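Local coordinates for DisA protein (Sorangium cellulosum, PDB 6CCA), which probably transfers methyl groups from S-adenosylmethionine to the alpha-carbon of polyketide intermediates on the disorazol assembly line, building gem-dimethyl groups, at residues 285-290 against 310-315; 280-285 against 293-298. All coordinates share one frame; numbering follows the deposited sequence.

Interaction 1 (285-290 against 310-315); sequences DLEGDV and HATKNL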
ATOM      1  N   ASP A 285     -15.511  -4.228  -7.615  1.00 21.13           N
ATOM      2  CA  ASP A 285     -15.483  -4.169  -6.187  1.00 24.07           C
ATOM      3  C   ASP A 285     -15.320  -5.613  -5.752  1.00 26.70           C
ATOM      4  O   ASP A 285     -16.218  -6.409  -6.007  1.00 26.61           O
ATOM      5  CB  ASP A 285     -16.808  -3.661  -5.653  1.00 27.06           C
ATOM      6  CG  ASP A 285     -16.800  -3.527  -4.116  1.00 32.32           C
ATOM      7  OD1 ASP A 285     -15.895  -4.045  -3.474  1.00 33.72           O
ATOM      8  OD2 ASP A 285     -17.679  -2.871  -3.562  1.00 30.89           O
ATOM      9  N   LEU A 286     -14.159  -5.982  -5.189  1.00 28.20           N
ATOM     10  CA  LEU A 286     -13.877  -7.420  -4.980  1.00 33.92           C
ATOM     11  C   LEU A 286     -14.722  -7.980  -3.832  1.00 38.83           C
ATOM     12  O   LEU A 286     -14.989  -9.201  -3.796  1.00 39.93           O
ATOM     13  CB  LEU A 286     -12.407  -7.678  -4.630  1.00 34.00           C
ATOM     14  CG  LEU A 286     -11.398  -7.690  -5.752  1.00 31.92           C
ATOM     15  CD1 LEU A 286      -9.996  -7.792  -5.125  1.00 33.02           C
ATOM     16  CD2 LEU A 286     -11.652  -8.819  -6.753  1.00 33.08           C
ATOM     17  N   GLU A 287     -15.094  -7.067  -2.926  1.00 37.12           N
ATOM     18  CA  GLU A 287     -16.000  -7.354  -1.835  1.00 42.78           C
ATOM     19  C   GLU A 287     -17.435  -7.642  -2.291  1.00 40.27           C
ATOM     20  O   GLU A 287     -18.251  -8.000  -1.492  1.00 39.92           O
ATOM     21  CB  GLU A 287     -15.979  -6.220  -0.805  1.00 41.84           C
ATOM     22  CG  GLU A 287     -14.656  -6.162   0.020  1.00 43.39           C
ATOM     23  CD  GLU A 287     -14.701  -5.155   1.165  1.00 41.07           C
ATOM     24  OE1 GLU A 287     -14.243  -4.035   1.026  1.00 53.65           O
ATOM     25  OE2 GLU A 287     -15.214  -5.449   2.242  1.00 42.98           O
ATOM     26  N   GLY A 288     -17.754  -7.483  -3.556  1.00 35.55           N
ATOM     27  CA  GLY A 288     -19.055  -7.856  -4.036  1.00 33.49           C
ATOM     28  C   GLY A 288     -18.993  -9.088  -4.873  1.00 33.15           C
ATOM     29  O   GLY A 288     -18.049  -9.836  -4.839  1.00 33.37           O
ATOM     30  N   ASP A 289     -19.993  -9.259  -5.682  1.00 32.67           N
ATOM     31  CA  ASP A 289     -20.137 -10.461  -6.427  1.00 38.60           C
ATOM     32  C   ASP A 289     -19.494 -10.248  -7.788  1.00 32.36           C
ATOM     33  O   ASP A 289     -20.030  -9.544  -8.630  1.00 30.27           O
ATOM     34  CB  ASP A 289     -21.634 -10.791  -6.539  1.00 42.33           C
ATOM     35  CG  ASP A 289     -21.939 -11.933  -7.495  1.00 48.01           C
ATOM     36  OD1 ASP A 289     -21.048 -12.410  -8.239  1.00 49.47           O
ATOM     37  OD2 ASP A 289     -23.121 -12.341  -7.508  1.00 49.44           O
ATOM     38  N   VAL A 290     -18.345 -10.903  -8.022  1.00 30.36           N
ATOM     39  CA  VAL A 290     -17.547 -10.550  -9.200  1.00 30.42           C
ATOM     40  C   VAL A 290     -18.246 -10.942 -10.483  1.00 29.96           C
ATOM     41  O   VAL A 290     -18.156 -10.269 -11.487  1.00 26.67           O
ATOM     42  CB  VAL A 290     -16.101 -11.081  -9.093  1.00 33.71           C
ATOM     43  CG1 VAL A 290     -15.437 -10.522  -7.825  1.00 34.42           C
ATOM     44  CG2 VAL A 290     -16.106 -12.601  -9.077  1.00 35.99           C
ATOM     45  N   HIS A 310      -5.063  -4.758   0.556  1.00 21.08           N
ATOM     46  CA  HIS A 310      -5.317  -4.600   2.025  1.00 21.82           C
ATOM     47  C   HIS A 310      -6.575  -3.723   2.352  1.00 23.32           C
ATOM     48  O   HIS A 310      -7.032  -3.714   3.489  1.00 25.07           O
ATOM     49  CB  HIS A 310      -4.124  -3.956   2.719  1.00 21.71           C
ATOM     50  CG  HIS A 310      -3.899  -2.531   2.295  1.00 21.99           C
ATOM     51  ND1 HIS A 310      -3.041  -2.186   1.265  1.00 23.88           N
ATOM     52  CD2 HIS A 310      -4.472  -1.374   2.706  1.00 23.53           C
ATOM     53  CE1 HIS A 310      -3.109  -0.877   1.064  1.00 26.81           C
ATOM     54  NE2 HIS A 310      -3.947  -0.360   1.945  1.00 24.07           N
ATOM     55  N   ALA A 311      -7.105  -2.969   1.408  1.00 22.58           N
ATOM     56  CA  ALA A 311      -8.281  -2.082   1.685  1.00 24.69           C
ATOM     57  C   ALA A 311      -9.566  -2.810   1.521  1.00 28.05           C
ATOM     58  O   ALA A 311     -10.306  -2.564   0.569  1.00 31.94           O
ATOM     59  CB  ALA A 311      -8.272  -0.838   0.811  1.00 24.60           C
ATOM     60  N   THR A 312      -9.832  -3.714   2.452  1.00 27.32           N
ATOM     61  CA  THR A 312     -10.975  -4.585   2.371  1.00 26.95           C
ATOM     62  C   THR A 312     -11.401  -4.951   3.780  1.00 26.95           C
ATOM     63  O   THR A 312     -10.591  -4.964   4.705  1.00 23.45           O
ATOM     64  CB  THR A 312     -10.625  -5.878   1.578  1.00 28.13           C
ATOM     65  OG1 THR A 312     -11.800  -6.709   1.517  1.00 33.22           O
ATOM     66  CG2 THR A 312      -9.522  -6.672   2.265  1.00 27.01           C
ATOM     67  N   LYS A 313     -12.658  -5.317   3.951  1.00 28.30           N
ATOM     68  CA  LYS A 313     -13.166  -5.672   5.257  1.00 27.60           C
ATOM     69  C   LYS A 313     -12.722  -6.997   5.755  1.00 27.37           C
ATOM     70  O   LYS A 313     -12.459  -7.159   6.938  1.00 27.26           O
ATOM     71  CB  LYS A 313     -14.704  -5.680   5.221  1.00 32.96           C
ATOM     72  CG  LYS A 313     -15.250  -4.290   5.155  1.00 34.85           C
ATOM     73  CD  LYS A 313     -16.758  -4.255   5.296  1.00 47.04           C
ATOM     74  CE  LYS A 313     -17.223  -2.811   5.123  1.00 54.57           C
ATOM     75  NZ  LYS A 313     -18.581  -2.755   4.526  1.00 62.80           N
ATOM     76  N   ASN A 314     -12.657  -7.960   4.840  1.00 25.93           N
ATOM     77  CA  ASN A 314     -12.240  -9.286   5.132  1.00 27.13           C
ATOM     78  C   ASN A 314     -11.243  -9.834   4.113  1.00 24.06           C
ATOM     79  O   ASN A 314     -11.596 -10.137   2.989  1.00 22.74           O
ATOM     80  CB  ASN A 314     -13.448 -10.227   5.156  1.00 28.80           C
ATOM     81  CG  ASN A 314     -13.065 -11.573   5.705  1.00 33.22           C
ATOM     82  OD1 ASN A 314     -12.514 -12.421   5.016  1.00 32.70           O
ATOM     83  ND2 ASN A 314     -13.237 -11.731   7.010  1.00 38.73           N
ATOM     84  N   LEU A 315      -9.994  -9.951   4.528  1.00 23.15           N
ATOM     85  CA  LEU A 315      -8.914 -10.311   3.630  1.00 22.35           C
ATOM     86  C   LEU A 315      -9.080 -11.711   3.041  1.00 23.38           C
ATOM     87  O   LEU A 315      -8.887 -11.903   1.848  1.00 21.25           O
ATOM     88  CB  LEU A 315      -7.559 -10.097   4.344  1.00 23.96           C
ATOM     89  CG  LEU A 315      -6.305 -10.047   3.463  1.00 29.48           C
ATOM     90  CD1 LEU A 315      -6.533  -9.058   2.294  1.00 28.33           C
ATOM     91  CD2 LEU A 315      -5.069  -9.696   4.289  1.00 30.15           C
TER
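Glu287 reaches across to the backbone of Thr312 and Lys313, and its side chain makes every contact from its segment. CG lies beside its own backbone N (chi1 -71°) and the chain then runs extended, which brings the carboxylate to the loop just ahead of helix 315-325. Lys313 N donates to Glu287 OE2 at 3.1 Å with a fairly straight N-H (153°), approaching from above the carboxylate plane, 65° out of it. The same oxygen lies against the start of the lysine chain, 3.0 Å from Lys313 CB, and the two side chains cross at about a right angle. Lys313 NZ stays 4.9 Å from Glu287 OE2, too far for a salt bridge; any attraction between the charges is probably long-range, and the hydrogen bond across the contact comes from the backbone N-H.

Thr312 meets the glutamate lower down: its OG1 is 3.3 Å from Glu287 CG. That hydroxyl lies opposite the threonine's own backbone N and is hydrogen-bonded to Thr318 OG1 in the helix. Glu287 sits at the third position of a type I beta turn closed by Gly288 N to Asp285 O, 3.1 Å; Asp285 OD1 adds a weak bond to Glu287 N. Asn314, whose OD1 accepts from Ser317 N, is the N-cap of helix 315-325. The whole is a beta turn whose glutamate docks on the loop just before a helix N-cap, joining two loops that follow parallel strands in the alpha/beta methyltransferase domain.

Interaction 2 (280-285 against 293-298); sequences TFQPLD and QGFSAE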
ATOM      1  N   THR A 280      -9.219  -3.150 -21.379  1.00 18.31           N
ATOM      2  CA  THR A 280     -10.629  -3.018 -21.078  1.00 18.79           C
ATOM      3  C   THR A 280     -10.754  -2.309 -19.738  1.00 20.64           C
ATOM      4  O   THR A 280     -10.067  -2.645 -18.796  1.00 17.03           O
ATOM      5  CB  THR A 280     -11.279  -4.405 -21.083  1.00 20.48           C
ATOM      6  OG1 THR A 280     -11.146  -4.917 -22.390  1.00 21.54           O
ATOM      7  CG2 THR A 280     -12.787  -4.421 -20.715  1.00 23.08           C
ATOM      8  N   PHE A 281     -11.624  -1.323 -19.650  1.00 18.30           N
ATOM      9  CA  PHE A 281     -11.780  -0.536 -18.455  1.00 18.11           C
ATOM     10  C   PHE A 281     -13.149  -0.860 -17.905  1.00 23.07           C
ATOM     11  O   PHE A 281     -14.180  -0.729 -18.636  1.00 23.85           O
ATOM     12  CB  PHE A 281     -11.692   0.956 -18.824  1.00 19.24           C
ATOM     13  CG  PHE A 281     -10.414   1.358 -19.448  1.00 17.05           C
ATOM     14  CD1 PHE A 281     -10.139   1.147 -20.767  1.00 17.46           C
ATOM     15  CD2 PHE A 281      -9.420   1.931 -18.655  1.00 17.40           C
ATOM     16  CE1 PHE A 281      -8.916   1.515 -21.302  1.00 17.41           C
ATOM     17  CE2 PHE A 281      -8.229   2.284 -19.206  1.00 16.19           C
ATOM     18  CZ  PHE A 281      -7.965   2.094 -20.521  1.00 17.77           C
ATOM     19  N   GLN A 282     -13.204  -1.292 -16.644  1.00 20.01           N
ATOM     20  CA  GLN A 282     -14.445  -1.831 -16.048  1.00 21.58           C
ATOM     21  C   GLN A 282     -14.359  -1.720 -14.538  1.00 21.66           C
ATOM     22  O   GLN A 282     -13.354  -2.145 -13.936  1.00 21.06           O
ATOM     23  CB  GLN A 282     -14.560  -3.325 -16.435  1.00 22.68           C
ATOM     24  CG  GLN A 282     -15.879  -4.025 -16.121  1.00 26.89           C
ATOM     25  CD  GLN A 282     -16.058  -5.367 -16.898  1.00 29.61           C
ATOM     26  OE1 GLN A 282     -15.444  -5.600 -17.934  1.00 33.04           O
ATOM     27  NE2 GLN A 282     -16.921  -6.225 -16.384  1.00 31.70           N
ATOM     28  N   PRO A 283     -15.412  -1.214 -13.892  1.00 21.45           N
ATOM     29  CA  PRO A 283     -15.418  -1.145 -12.450  1.00 20.68           C
ATOM     30  C   PRO A 283     -15.401  -2.560 -11.792  1.00 20.04           C
ATOM     31  O   PRO A 283     -15.943  -3.488 -12.340  1.00 22.59           O
ATOM     32  CB  PRO A 283     -16.699  -0.401 -12.108  1.00 22.54           C
ATOM     33  CG  PRO A 283     -17.202   0.150 -13.354  1.00 25.52           C
ATOM     34  CD  PRO A 283     -16.579  -0.531 -14.529  1.00 23.48           C
ATOM     35  N   LEU A 284     -14.840  -2.647 -10.632  1.00 19.22           N
ATOM     36  CA  LEU A 284     -14.830  -3.896  -9.847  1.00 21.10           C
ATOM     37  C   LEU A 284     -14.606  -3.646  -8.409  1.00 19.62           C
ATOM     38  O   LEU A 284     -13.630  -2.990  -7.986  1.00 20.64           O
ATOM     39  CB  LEU A 284     -13.709  -4.818 -10.285  1.00 20.93           C
ATOM     40  CG  LEU A 284     -13.567  -6.155  -9.536  1.00 22.32           C
ATOM     41  CD1 LEU A 284     -14.810  -7.035  -9.534  1.00 23.53           C
ATOM     42  CD2 LEU A 284     -12.468  -6.918 -10.282  1.00 24.86           C
ATOM     43  N   ASP A 285     -15.511  -4.228  -7.615  1.00 21.13           N
ATOM     44  CA  ASP A 285     -15.483  -4.169  -6.187  1.00 24.07           C
ATOM     45  C   ASP A 285     -15.320  -5.613  -5.752  1.00 26.70           C
ATOM     46  O   ASP A 285     -16.218  -6.409  -6.007  1.00 26.61           O
ATOM     47  CB  ASP A 285     -16.808  -3.661  -5.653  1.00 27.06           C
ATOM     48  CG  ASP A 285     -16.800  -3.527  -4.116  1.00 32.32           C
ATOM     49  OD1 ASP A 285     -15.895  -4.045  -3.474  1.00 33.72           O
ATOM     50  OD2 ASP A 285     -17.679  -2.871  -3.562  1.00 30.89           O
ATOM     51  N   GLN A 293     -20.784  -8.500 -11.444  1.00 30.84           N
ATOM     52  CA  GLN A 293     -20.126  -7.306 -12.001  1.00 25.80           C
ATOM     53  C   GLN A 293     -19.576  -7.441 -13.416  1.00 26.71           C
ATOM     54  O   GLN A 293     -18.987  -6.520 -13.935  1.00 25.43           O
ATOM     55  CB  GLN A 293     -19.087  -6.789 -11.038  1.00 25.39           C
ATOM     56  CG  GLN A 293     -19.619  -6.454  -9.665  1.00 24.98           C
ATOM     57  CD  GLN A 293     -18.573  -6.118  -8.681  1.00 25.89           C
ATOM     58  OE1 GLN A 293     -17.942  -5.028  -8.739  1.00 23.76           O
ATOM     59  NE2 GLN A 293     -18.398  -6.990  -7.701  1.00 25.94           N
ATOM     60  N   GLY A 294     -19.789  -8.599 -14.063  1.00 24.96           N
ATOM     61  CA  GLY A 294     -19.433  -8.800 -15.421  1.00 26.26           C
ATOM     62  C   GLY A 294     -18.064  -9.458 -15.615  1.00 24.92           C
ATOM     63  O   GLY A 294     -17.495  -9.277 -16.658  1.00 27.13           O
ATOM     64  N   PHE A 295     -17.529 -10.133 -14.603  1.00 24.51           N
ATOM     65  CA  PHE A 295     -16.212 -10.841 -14.621  1.00 27.09           C
ATOM     66  C   PHE A 295     -16.346 -12.372 -14.351  1.00 31.82           C
ATOM     67  O   PHE A 295     -16.633 -12.807 -13.211  1.00 40.50           O
ATOM     68  CB  PHE A 295     -15.318 -10.346 -13.501  1.00 24.82           C
ATOM     69  CG  PHE A 295     -14.964  -8.905 -13.614  1.00 27.00           C
ATOM     70  CD1 PHE A 295     -15.787  -7.929 -13.043  1.00 26.12           C
ATOM     71  CD2 PHE A 295     -13.844  -8.519 -14.304  1.00 24.83           C
ATOM     72  CE1 PHE A 295     -15.465  -6.601 -13.174  1.00 26.54           C
ATOM     73  CE2 PHE A 295     -13.544  -7.192 -14.462  1.00 27.71           C
ATOM     74  CZ  PHE A 295     -14.368  -6.240 -13.908  1.00 24.84           C
ATOM     75  N   SER A 296     -16.016 -13.182 -15.314  1.00 27.74           N
ATOM     76  CA  SER A 296     -16.230 -14.613 -15.127  1.00 28.29           C
ATOM     77  C   SER A 296     -15.144 -15.350 -14.309  1.00 25.16           C
ATOM     78  O   SER A 296     -13.971 -14.913 -14.226  1.00 24.96           O
ATOM     79  CB  SER A 296     -16.445 -15.248 -16.491  1.00 28.11           C
ATOM     80  OG  SER A 296     -15.408 -14.883 -17.341  1.00 29.22           O
ATOM     81  N   ALA A 297     -15.556 -16.444 -13.699  1.00 24.14           N
ATOM     82  CA  ALA A 297     -14.655 -17.351 -13.054  1.00 25.03           C
ATOM     83  C   ALA A 297     -13.591 -17.912 -13.980  1.00 21.97           C
ATOM     84  O   ALA A 297     -13.862 -18.171 -15.143  1.00 19.22           O
ATOM     85  CB  ALA A 297     -15.418 -18.553 -12.497  1.00 27.82           C
ATOM     86  N   GLU A 298     -12.398 -18.048 -13.436  1.00 20.91           N
ATOM     87  CA  GLU A 298     -11.186 -18.464 -14.123  1.00 21.14           C
ATOM     88  C   GLU A 298     -10.866 -17.779 -15.445  1.00 20.57           C
ATOM     89  O   GLU A 298     -10.441 -18.393 -16.361  1.00 22.95           O
ATOM     90  CB  GLU A 298     -11.071 -19.985 -14.253  1.00 24.10           C
ATOM     91  CG  GLU A 298     -12.016 -20.571 -15.232  1.00 25.06           C
ATOM     92  CD  GLU A 298     -11.535 -21.849 -15.902  1.00 26.48           C
ATOM     93  OE1 GLU A 298     -10.355 -22.134 -16.027  1.00 26.82           O
ATOM     94  OE2 GLU A 298     -12.405 -22.539 -16.365  1.00 31.03           O
TER
HETATM   95  O   HOH W   1     -18.212  -3.910 -13.416  1.00 19.71           O
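Phe295 is held between Gln282 and Leu284, where the chain leaving strand 279-281 of the Rossmann-like methyltransferase sheet is met by the loop leading to strand 300-306. Gln282 and Phe295 approach head-on from their own backbones and overlap. The glutamine amide lies over one ring face, its plane 30° from that of the ring, with Gln282 NE2 3.5 Å above the Phe295 ring plane and displaced toward the rim. Leu284 takes the opposite face: CD2 stands 4.2 Å from the Phe295 ring centroid, 11° off the normal, a CH-pi contact, while CD1 packs against CE1. At the ring edge, in plane, lies Pro283 O, 3.3 Å from Phe295 CE1.

Gln282 is extended, with CG opposite the backbone N (chi1 -170°), which carries its amide across the ring face to two carbonyls. Gln282 NE2 donates to Gln293 O at 3.2 Å, within its own amide plane and on a lone pair, and more weakly to Gly294 O, the carbonyl of a glycine with positive phi.

Gln293 uses both ends of its amide on the backbone of one residue. Gln293 OE1 accepts from Asp285 N at 2.8 Å through a lone pair in its carbonyl plane; Gln293 NE2, which also bonds Asp289 O, donates to Asp285 O at 2.8 Å, again in the carbonyl plane.

Both interactions fall within the methyltransferase domain, their centres 13 Å apart and on the same side of the chain's centre. Their segments alternate: 280-285 leads into 285-290, followed by 293-298 and then, beyond strand 300-306, by 310-315. Asp285 is common to both. They also touch directly, Val290 O probably accepting a hydrogen bond from Phe295 N at 3.2 Å and Val290 CG1 packing on Leu284 CD1 at 3.9 Å. Interaction 2 folds the connection between strands 279-281 and 300-306 back on itself, and interaction 1 ties that connection to the approach to helix 315-325. The helix-free connection between the two strands is thus fastened both to itself and to the loop before helix 315-325.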